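Local structure of putative fusidic acid resistance protein (Staphylococcus aureus, 2YB5) at residues N5-V19 against I45-F59. The protein probably binds elongation factor G and clears it from the ribosome, conferring resistance to the antibiotic fusidic acid. Sequence-based numbering, arbitrary orientation.
Sequences NKIEVYKFVKVKQLV and INDIFKEKDIDISDF
Ile48 is the knob of this contact: its side chain sits in the hole formed by Lys11, Lys14, Val15 and Leu18 on the facing helix. Ile48 CD1 presses on Val15 CG2 at 3.5 Å, tighter than usual for two carbons, while Ile48 CG2 lies 3.9 Å from Lys11 CB. One turn earlier in its helix, Ile45 lays CG1 alongside Leu18 CB, the two side chains running antiparallel, and Ile45 CD1 reaches Val19 CG2 at 3.7 Å. Val15 divides its two methyls: CG1, anti to the backbone N (chi1 169°), meets Ile45 CG2, whereas Val15 CG2 also touches Phe49 CE2 at 3.9 Å. On the same ring, Ile7 CD1 comes obliquely to CZ, Ile54 CD1 lies at the edge, and Ile56 CD1 covers one face. Val19 CG2 meets the Phe59 ring edge-on. The two helices are nearly antiparallel, at 159° with their axes 10.0 Å apart, and both belong to the N-terminal family region of elongation factor G-binding proteins, helical here. Helix 45-50 finishes in a Schellman motif: Asp53, with positive phi, is its C-prime residue, and Phe49 O accepts from both Lys52 N and Ile54 N. The chain turns there, bringing Ile54 CD1 to 3.1 Å from Asn5 O and laying the Lys52 aliphatic chain, bent at chi2 (-77°), against Lys6 O. Lys52 NZ then forms a salt bridge with Glu51 OE2. Further out, backbone hydrogen bonds from Ile7 to Tyr83 and Gln85 hold the N-terminal segment, and helix 70-80 backs Val19, Ile56 and Phe59.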
ATOM      1  N   ASN A   5      10.464  -3.050  16.057  1.00 91.06           N
ATOM      2  CA  ASN A   5      10.315  -4.494  15.874  1.00 88.32           C
ATOM      3  C   ASN A   5       9.022  -4.759  15.084  1.00 82.15           C
ATOM      4  O   ASN A   5       8.331  -5.748  15.315  1.00 82.50           O
ATOM      5  CB  ASN A   5      10.300  -5.197  17.239  1.00 92.59           C
ATOM      6  CG  ASN A   5      10.799  -6.641  17.182  1.00 94.61           C
ATOM      7  OD1 ASN A   5      11.725  -6.981  16.433  1.00 94.98           O
ATOM      8  ND2 ASN A   5      10.198  -7.496  18.007  1.00 97.73           N
ATOM      9  N   LYS A   6       8.704  -3.861  14.154  1.00 76.11           N
ATOM     10  CA  LYS A   6       7.544  -4.024  13.272  1.00 70.72           C
ATOM     11  C   LYS A   6       7.798  -3.427  11.889  1.00 65.70           C
ATOM     12  O   LYS A   6       8.751  -2.679  11.693  1.00 65.85           O
ATOM     13  CB  LYS A   6       6.272  -3.433  13.895  1.00 70.74           C
ATOM     14  CG  LYS A   6       6.482  -2.338  14.900  1.00 73.09           C
ATOM     15  CD  LYS A   6       5.143  -1.784  15.366  1.00 74.32           C
ATOM     16  CE  LYS A   6       4.388  -2.755  16.283  1.00 76.87           C
ATOM     17  NZ  LYS A   6       3.176  -2.093  16.859  1.00 77.07           N
ATOM     18  N   ILE A   7       6.938  -3.767  10.937  1.00 60.74           N
ATOM     19  CA  ILE A   7       7.163  -3.425   9.529  1.00 56.96           C
ATOM     20  C   ILE A   7       6.085  -2.504   8.989  1.00 53.96           C
ATOM     21  O   ILE A   7       4.991  -2.417   9.541  1.00 53.54           O
ATOM     22  CB  ILE A   7       7.231  -4.698   8.629  1.00 55.57           C
ATOM     23  CG1 ILE A   7       5.941  -5.522   8.730  1.00 54.71           C
ATOM     24  CG2 ILE A   7       8.435  -5.548   9.009  1.00 57.48           C
ATOM     25  CD1 ILE A   7       5.720  -6.447   7.562  1.00 53.50           C
ATOM     26  N   GLU A   8       6.393  -1.836   7.885  1.00 51.59           N
ATOM     27  CA  GLU A   8       5.431  -0.948   7.241  1.00 49.30           C
ATOM     28  C   GLU A   8       4.331  -1.749   6.548  1.00 46.31           C
ATOM     29  O   GLU A   8       4.527  -2.911   6.177  1.00 45.40           O
ATOM     30  CB  GLU A   8       6.143  -0.029   6.250  1.00 50.12           C
ATOM     31  CG  GLU A   8       7.237   0.846   6.879  1.00 54.11           C
ATOM     32  CD  GLU A   8       6.725   1.734   8.005  1.00 57.84           C
ATOM     33  OE1 GLU A   8       5.571   2.220   7.922  1.00 58.91           O
ATOM     34  OE2 GLU A   8       7.482   1.957   8.976  1.00 62.66           O
ATOM     35  N   VAL A   9       3.162  -1.136   6.420  1.00 44.28           N
ATOM     36  CA  VAL A   9       2.023  -1.741   5.728  1.00 42.51           C
ATOM     37  C   VAL A   9       2.395  -2.181   4.302  1.00 41.31           C
ATOM     38  O   VAL A   9       2.020  -3.276   3.862  1.00 39.75           O
ATOM     39  CB  VAL A   9       0.813  -0.753   5.684  1.00 42.52           C
ATOM     40  CG1 VAL A   9      -0.233  -1.200   4.682  1.00 41.28           C
ATOM     41  CG2 VAL A   9       0.190  -0.603   7.076  1.00 43.43           C
ATOM     42  N   TYR A  10       3.124  -1.332   3.576  1.00 41.16           N
ATOM     43  CA  TYR A  10       3.547  -1.697   2.213  1.00 41.69           C
ATOM     44  C   TYR A  10       4.493  -2.922   2.166  1.00 41.37           C
ATOM     45  O   TYR A  10       4.437  -3.702   1.226  1.00 40.99           O
ATOM     46  CB  TYR A  10       4.135  -0.501   1.465  1.00 42.46           C
ATOM     47  CG  TYR A  10       5.415   0.070   2.021  1.00 45.01           C
ATOM     48  CD1 TYR A  10       6.657  -0.429   1.630  1.00 46.85           C
ATOM     49  CD2 TYR A  10       5.389   1.147   2.900  1.00 48.00           C
ATOM     50  CE1 TYR A  10       7.838   0.110   2.124  1.00 48.85           C
ATOM     51  CE2 TYR A  10       6.557   1.689   3.399  1.00 50.26           C
ATOM     52  CZ  TYR A  10       7.775   1.172   3.008  1.00 51.48           C
ATOM     53  OH  TYR A  10       8.926   1.728   3.508  1.00 56.43           O
ATOM     54  N   LYS A  11       5.321  -3.108   3.193  1.00 41.87           N
ATOM     55  CA  LYS A  11       6.164  -4.311   3.292  1.00 42.35           C
ATOM     56  C   LYS A  11       5.331  -5.559   3.523  1.00 42.30           C
ATOM     57  O   LYS A  11       5.674  -6.632   3.015  1.00 42.06           O
ATOM     58  CB  LYS A  11       7.223  -4.188   4.396  1.00 43.23           C
ATOM     59  CG  LYS A  11       8.336  -3.187   4.087  1.00 45.46           C
ATOM     60  CD  LYS A  11       9.342  -3.756   3.089  1.00 47.16           C
ATOM     61  CE  LYS A  11      10.448  -2.763   2.726  1.00 50.30           C
ATOM     62  NZ  LYS A  11      11.514  -3.420   1.881  1.00 53.63           N
ATOM     63  N   PHE A  12       4.241  -5.426   4.273  1.00 42.34           N
ATOM     64  CA  PHE A  12       3.331  -6.542   4.471  1.00 43.39           C
ATOM     65  C   PHE A  12       2.637  -6.941   3.167  1.00 43.22           C
ATOM     66  O   PHE A  12       2.397  -8.120   2.921  1.00 43.85           O
ATOM     67  CB  PHE A  12       2.291  -6.233   5.555  1.00 44.35           C
ATOM     68  CG  PHE A  12       1.311  -7.356   5.774  1.00 47.26           C
ATOM     69  CD1 PHE A  12       1.609  -8.390   6.644  1.00 49.99           C
ATOM     70  CD2 PHE A  12       0.103  -7.389   5.085  1.00 49.15           C
ATOM     71  CE1 PHE A  12       0.710  -9.436   6.849  1.00 52.96           C
ATOM     72  CE2 PHE A  12      -0.792  -8.442   5.269  1.00 52.59           C
ATOM     73  CZ  PHE A  12      -0.490  -9.462   6.156  1.00 53.32           C
ATOM     74  N   VAL A  13       2.318  -5.956   2.338  1.00 43.26           N
ATOM     75  CA  VAL A  13       1.705  -6.224   1.046  1.00 43.87           C
ATOM     76  C   VAL A  13       2.686  -6.996   0.179  1.00 44.31           C
ATOM     77  O   VAL A  13       2.303  -7.970  -0.484  1.00 45.15           O
ATOM     78  CB  VAL A  13       1.240  -4.932   0.360  1.00 44.06           C
ATOM     79  CG1 VAL A  13       0.710  -5.219  -1.037  1.00 44.40           C
ATOM     80  CG2 VAL A  13       0.162  -4.264   1.211  1.00 43.72           C
ATOM     81  N   LYS A  14       3.958  -6.603   0.235  1.00 44.08           N
ATOM     82  CA  LYS A  14       5.011  -7.324  -0.494  1.00 44.29           C
ATOM     83  C   LYS A  14       5.156  -8.766   0.033  1.00 44.30           C
ATOM     84  O   LYS A  14       5.158  -9.700  -0.766  1.00 44.54           O
ATOM     85  CB  LYS A  14       6.344  -6.569  -0.426  1.00 44.19           C
ATOM     86  CG  LYS A  14       7.476  -7.185  -1.225  1.00 44.50           C
ATOM     87  CD  LYS A  14       7.283  -7.009  -2.713  1.00 46.95           C
ATOM     88  CE  LYS A  14       8.393  -7.704  -3.470  1.00 49.14           C
ATOM     89  NZ  LYS A  14       8.305  -7.520  -4.950  1.00 51.73           N
ATOM     90  N   VAL A  15       5.258  -8.944   1.357  1.00 44.56           N
ATOM     91  CA  VAL A  15       5.338 -10.290   1.949  1.00 45.72           C
ATOM     92  C   VAL A  15       4.206 -11.187   1.415  1.00 46.72           C
ATOM     93  O   VAL A  15       4.436 -12.333   1.025  1.00 47.89           O
ATOM     94  CB  VAL A  15       5.303 -10.284   3.509  1.00 46.82           C
ATOM     95  CG1 VAL A  15       5.119 -11.692   4.047  1.00 47.13           C
ATOM     96  CG2 VAL A  15       6.579  -9.678   4.106  1.00 47.36           C
ATOM     97  N   LYS A  16       2.999 -10.636   1.384  1.00 47.15           N
ATOM     98  CA  LYS A  16       1.812 -11.340   0.911  1.00 48.71           C
ATOM     99  C   LYS A  16       1.937 -11.697  -0.569  1.00 48.65           C
ATOM    100  O   LYS A  16       1.704 -12.846  -0.957  1.00 50.23           O
ATOM    101  CB  LYS A  16       0.593 -10.453   1.177  1.00 49.61           C
ATOM    102  CG  LYS A  16      -0.747 -10.945   0.654  1.00 52.82           C
ATOM    103  CD  LYS A  16      -1.830  -9.891   0.889  1.00 53.31           C
ATOM    104  CE  LYS A  16      -1.698  -8.709  -0.093  1.00 53.56           C
ATOM    105  NZ  LYS A  16      -2.584  -7.525   0.224  1.00 52.41           N
ATOM    106  N   GLN A  17       2.335 -10.727  -1.388  1.00 47.43           N
ATOM    107  CA  GLN A  17       2.611 -10.980  -2.804  1.00 48.07           C
ATOM    108  C   GLN A  17       3.659 -12.087  -3.007  1.00 47.93           C
ATOM    109  O   GLN A  17       3.562 -12.870  -3.959  1.00 48.91           O
ATOM    110  CB  GLN A  17       3.043  -9.697  -3.528  1.00 47.69           C
ATOM    111  CG  GLN A  17       1.895  -8.701  -3.763  1.00 49.54           C
ATOM    112  CD  GLN A  17       2.352  -7.356  -4.317  1.00 51.33           C
ATOM    113  OE1 GLN A  17       1.557  -6.416  -4.411  1.00 54.03           O
ATOM    114  NE2 GLN A  17       3.628  -7.255  -4.691  1.00 51.80           N
ATOM    115  N   LEU A  18       4.657 -12.152  -2.127  1.00 46.48           N
ATOM    116  CA  LEU A  18       5.692 -13.188  -2.236  1.00 46.44           C
ATOM    117  C   LEU A  18       5.145 -14.569  -1.863  1.00 48.52           C
ATOM    118  O   LEU A  18       5.477 -15.566  -2.509  1.00 48.95           O
ATOM    119  CB  LEU A  18       6.910 -12.845  -1.385  1.00 45.17           C
ATOM    120  CG  LEU A  18       7.708 -11.611  -1.827  1.00 43.68           C
ATOM    121  CD1 LEU A  18       8.538 -11.083  -0.667  1.00 44.23           C
ATOM    122  CD2 LEU A  18       8.582 -11.906  -3.035  1.00 40.78           C
ATOM    123  N   VAL A  19       4.295 -14.618  -0.841  1.00 49.87           N
ATOM    124  CA  VAL A  19       3.676 -15.870  -0.422  1.00 52.64           C
ATOM    125  C   VAL A  19       2.795 -16.460  -1.532  1.00 55.13           C
ATOM    126  O   VAL A  19       2.862 -17.661  -1.788  1.00 57.13           O
ATOM    127  CB  VAL A  19       2.877 -15.701   0.889  1.00 53.72           C
ATOM    128  CG1 VAL A  19       2.018 -16.918   1.162  1.00 56.58           C
ATOM    129  CG2 VAL A  19       3.837 -15.460   2.056  1.00 52.98           C
ATOM    130  N   ILE A  45      11.152 -12.809   1.814  1.00 46.76           N
ATOM    131  CA  ILE A  45      10.235 -12.652   2.939  1.00 47.28           C
ATOM    132  C   ILE A  45      11.006 -12.423   4.236  1.00 49.21           C
ATOM    133  O   ILE A  45      10.681 -11.511   5.008  1.00 49.51           O
ATOM    134  CB  ILE A  45       9.317 -13.877   3.098  1.00 48.15           C
ATOM    135  CG1 ILE A  45       8.381 -13.980   1.891  1.00 46.84           C
ATOM    136  CG2 ILE A  45       8.516 -13.799   4.414  1.00 49.01           C
ATOM    137  CD1 ILE A  45       7.573 -15.240   1.829  1.00 45.99           C
ATOM    138  N   ASN A  46      12.020 -13.255   4.457  1.00 51.00           N
ATOM    139  CA  ASN A  46      12.856 -13.203   5.661  1.00 53.63           C
ATOM    140  C   ASN A  46      13.609 -11.892   5.804  1.00 54.40           C
ATOM    141  O   ASN A  46      13.679 -11.329   6.900  1.00 56.52           O
ATOM    142  CB  ASN A  46      13.866 -14.362   5.654  1.00 55.30           C
ATOM    143  CG  ASN A  46      14.631 -14.492   6.968  1.00 58.39           C
ATOM    144  OD1 ASN A  46      14.038 -14.574   8.042  1.00 57.59           O
ATOM    145  ND2 ASN A  46      15.954 -14.533   6.878  1.00 61.03           N
ATOM    146  N   ASP A  47      14.175 -11.410   4.702  1.00 54.07           N
ATOM    147  CA  ASP A  47      14.916 -10.153   4.717  1.00 55.63           C
ATOM    148  C   ASP A  47      14.032  -8.975   5.153  1.00 55.29           C
ATOM    149  O   ASP A  47      14.486  -8.107   5.896  1.00 57.19           O
ATOM    150  CB  ASP A  47      15.576  -9.890   3.351  1.00 55.18           C
ATOM    151  CG  ASP A  47      16.774 -10.801   3.093  1.00 57.60           C
ATOM    152  OD1 ASP A  47      17.310 -11.401   4.058  1.00 60.32           O
ATOM    153  OD2 ASP A  47      17.183 -10.924   1.917  1.00 59.07           O
ATOM    154  N   ILE A  48      12.771  -8.965   4.718  1.00 53.72           N
ATOM    155  CA  ILE A  48      11.812  -7.932   5.131  1.00 53.31           C
ATOM    156  C   ILE A  48      11.708  -7.853   6.662  1.00 55.83           C
ATOM    157  O   ILE A  48      11.506  -6.773   7.218  1.00 56.35           O
ATOM    158  CB  ILE A  48      10.413  -8.174   4.518  1.00 51.27           C
ATOM    159  CG1 ILE A  48      10.427  -7.857   3.017  1.00 49.42           C
ATOM    160  CG2 ILE A  48       9.354  -7.336   5.214  1.00 49.43           C
ATOM    161  CD1 ILE A  48       9.166  -8.264   2.306  1.00 47.40           C
ATOM    162  N   PHE A  49      11.866  -8.995   7.331  1.00 58.00           N
ATOM    163  CA  PHE A  49      11.848  -9.042   8.795  1.00 60.84           C
ATOM    164  C   PHE A  49      13.240  -8.919   9.424  1.00 64.74           C
ATOM    165  O   PHE A  49      13.362  -8.385  10.523  1.00 67.15           O
ATOM    166  CB  PHE A  49      11.128 -10.303   9.276  1.00 61.11           C
ATOM    167  CG  PHE A  49       9.647 -10.276   9.017  1.00 58.33           C
ATOM    168  CD1 PHE A  49       8.786  -9.591   9.880  1.00 58.11           C
ATOM    169  CD2 PHE A  49       9.110 -10.894   7.899  1.00 54.79           C
ATOM    170  CE1 PHE A  49       7.417  -9.558   9.647  1.00 55.37           C
ATOM    171  CE2 PHE A  49       7.746 -10.866   7.654  1.00 52.96           C
ATOM    172  CZ  PHE A  49       6.897 -10.195   8.530  1.00 54.39           C
ATOM    173  N   LYS A  50      14.287  -9.381   8.735  1.00 66.45           N
ATOM    174  CA  LYS A  50      15.660  -9.244   9.262  1.00 70.68           C
ATOM    175  C   LYS A  50      16.037  -7.775   9.436  1.00 72.78           C
ATOM    176  O   LYS A  50      16.598  -7.390  10.461  1.00 75.98           O
ATOM    177  CB  LYS A  50      16.702  -9.928   8.365  1.00 70.78           C
ATOM    178  CG  LYS A  50      16.800 -11.442   8.535  1.00 71.34           C
ATOM    179  CD  LYS A  50      18.255 -11.934   8.546  1.00 73.67           C
ATOM    180  CE  LYS A  50      19.009 -11.583   7.265  1.00 72.62           C
ATOM    181  NZ  LYS A  50      20.290 -12.346   7.131  1.00 75.03           N
ATOM    182  N   GLU A  51      15.722  -6.964   8.427  1.00 71.74           N
ATOM    183  CA  GLU A  51      15.917  -5.507   8.491  1.00 73.72           C
ATOM    184  C   GLU A  51      15.442  -4.900   9.828  1.00 75.95           C
ATOM    185  O   GLU A  51      16.072  -3.977  10.347  1.00 78.88           O
ATOM    186  CB  GLU A  51      15.192  -4.840   7.310  1.00 70.99           C
ATOM    187  CG  GLU A  51      15.461  -3.341   7.120  1.00 73.15           C
ATOM    188  CD  GLU A  51      14.493  -2.688   6.130  1.00 71.48           C
ATOM    189  OE1 GLU A  51      13.975  -3.399   5.234  1.00 69.96           O
ATOM    190  OE2 GLU A  51      14.246  -1.467   6.251  1.00 71.94           O
ATOM    191  N   LYS A  52      14.347  -5.432  10.379  1.00 75.28           N
ATOM    192  CA  LYS A  52      13.736  -4.903  11.601  1.00 77.14           C
ATOM    193  C   LYS A  52      13.906  -5.820  12.826  1.00 80.31           C
ATOM    194  O   LYS A  52      13.200  -5.663  13.822  1.00 81.32           O
ATOM    195  CB  LYS A  52      12.246  -4.637  11.351  1.00 74.30           C
ATOM    196  CG  LYS A  52      11.961  -3.538  10.336  1.00 72.65           C
ATOM    197  CD  LYS A  52      12.175  -2.148  10.932  1.00 75.16           C
ATOM    198  CE  LYS A  52      11.742  -1.045   9.968  1.00 73.92           C
ATOM    199  NZ  LYS A  52      12.656  -0.930   8.801  1.00 74.26           N
ATOM    200  N   ASP A  53      14.840  -6.770  12.750  1.00 82.23           N
ATOM    201  CA  ASP A  53      15.175  -7.662  13.875  1.00 85.99           C
ATOM    202  C   ASP A  53      13.996  -8.475  14.433  1.00 85.44           C
ATOM    203  O   ASP A  53      13.941  -8.744  15.634  1.00 89.15           O
ATOM    204  CB  ASP A  53      15.830  -6.861  15.012  1.00 90.64           C
ATOM    205  CG  ASP A  53      17.067  -6.109  14.559  1.00 92.89           C
ATOM    206  OD1 ASP A  53      18.037  -6.769  14.129  1.00 94.06           O
ATOM    207  OD2 ASP A  53      17.066  -4.859  14.637  1.00 94.52           O
ATOM    208  N   ILE A  54      13.061  -8.867  13.571  1.00 81.48           N
ATOM    209  CA  ILE A  54      11.926  -9.693  13.994  1.00 81.24           C
ATOM    210  C   ILE A  54      12.227 -11.141  13.650  1.00 81.57           C
ATOM    211  O   ILE A  54      12.710 -11.438  12.556  1.00 79.27           O
ATOM    212  CB  ILE A  54      10.604  -9.281  13.304  1.00 77.63           C
ATOM    213  CG1 ILE A  54      10.303  -7.797  13.531  1.00 76.92           C
ATOM    214  CG2 ILE A  54       9.450 -10.138  13.815  1.00 77.98           C
ATOM    215  CD1 ILE A  54       9.073  -7.304  12.783  1.00 73.46           C
ATOM    216  N   ASP A  55      11.949 -12.042  14.590  1.00 84.71           N
ATOM    217  CA  ASP A  55      12.184 -13.463  14.380  1.00 85.58           C
ATOM    218  C   ASP A  55      11.031 -14.026  13.563  1.00 82.67           C
ATOM    219  O   ASP A  55       9.900 -14.125  14.046  1.00 82.89           O
ATOM    220  CB  ASP A  55      12.329 -14.209  15.714  1.00 91.06           C
ATOM    221  CG  ASP A  55      12.873 -15.623  15.542  1.00 93.40           C
ATOM    222  OD1 ASP A  55      12.590 -16.260  14.502  1.00 90.88           O
ATOM    223  OD2 ASP A  55      13.587 -16.102  16.450  1.00 99.37           O
ATOM    224  N   ILE A  56      11.336 -14.367  12.310  1.00 79.84           N
ATOM    225  CA  ILE A  56      10.375 -14.970  11.396  1.00 77.63           C
ATOM    226  C   ILE A  56      10.815 -16.389  11.008  1.00 78.90           C
ATOM    227  O   ILE A  56      10.156 -17.042  10.192  1.00 77.75           O
ATOM    228  CB  ILE A  56      10.173 -14.058  10.141  1.00 73.49           C
ATOM    229  CG1 ILE A  56       8.796 -14.270   9.501  1.00 71.93           C
ATOM    230  CG2 ILE A  56      11.278 -14.267   9.118  1.00 72.21           C
ATOM    231  CD1 ILE A  56       7.620 -13.988  10.434  1.00 73.06           C
ATOM    232  N   SER A  57      11.914 -16.867  11.603  1.00 81.58           N
ATOM    233  CA  SER A  57      12.358 -18.250  11.414  1.00 83.54           C
ATOM    234  C   SER A  57      11.409 -19.143  12.200  1.00 86.59           C
ATOM    235  O   SER A  57      11.642 -19.447  13.375  1.00 91.18           O
ATOM    236  CB  SER A  57      13.813 -18.440  11.867  1.00 86.03           C
ATOM    237  OG  SER A  57      13.996 -18.053  13.219  1.00 90.29           O
ATOM    238  N   ASP A  58      10.335 -19.551  11.529  1.00 84.80           N
ATOM    239  CA  ASP A  58       9.121 -20.039  12.175  1.00 87.26           C
ATOM    240  C   ASP A  58       8.015 -20.005  11.132  1.00 83.92           C
ATOM    241  O   ASP A  58       7.523 -21.051  10.701  1.00 85.19           O
ATOM    242  CB  ASP A  58       8.762 -19.148  13.374  1.00 89.08           C
ATOM    243  CG  ASP A  58       7.271 -19.116  13.670  1.00 90.82           C
ATOM    244  OD1 ASP A  58       6.605 -20.170  13.575  1.00 95.21           O
ATOM    245  OD2 ASP A  58       6.773 -18.026  14.007  1.00 88.88           O
ATOM    246  N   PHE A  59       7.644 -18.790  10.725  1.00 79.75           N
ATOM    247  CA  PHE A  59       6.713 -18.578   9.629  1.00 76.28           C
ATOM    248  C   PHE A  59       7.368 -19.107   8.360  1.00 74.16           C
ATOM    249  O   PHE A  59       6.716 -19.770   7.552  1.00 74.06           O
ATOM    250  CB  PHE A  59       6.381 -17.088   9.508  1.00 73.48           C
ATOM    251  CG  PHE A  59       5.563 -16.723   8.286  1.00 69.73           C
ATOM    252  CD1 PHE A  59       4.230 -17.107   8.176  1.00 70.34           C
ATOM    253  CD2 PHE A  59       6.128 -15.976   7.260  1.00 65.53           C
ATOM    254  CE1 PHE A  59       3.481 -16.770   7.050  1.00 68.85           C
ATOM    255  CE2 PHE A  59       5.380 -15.624   6.137  1.00 63.50           C
ATOM    256  CZ  PHE A  59       4.057 -16.022   6.032  1.00 64.95           C
TER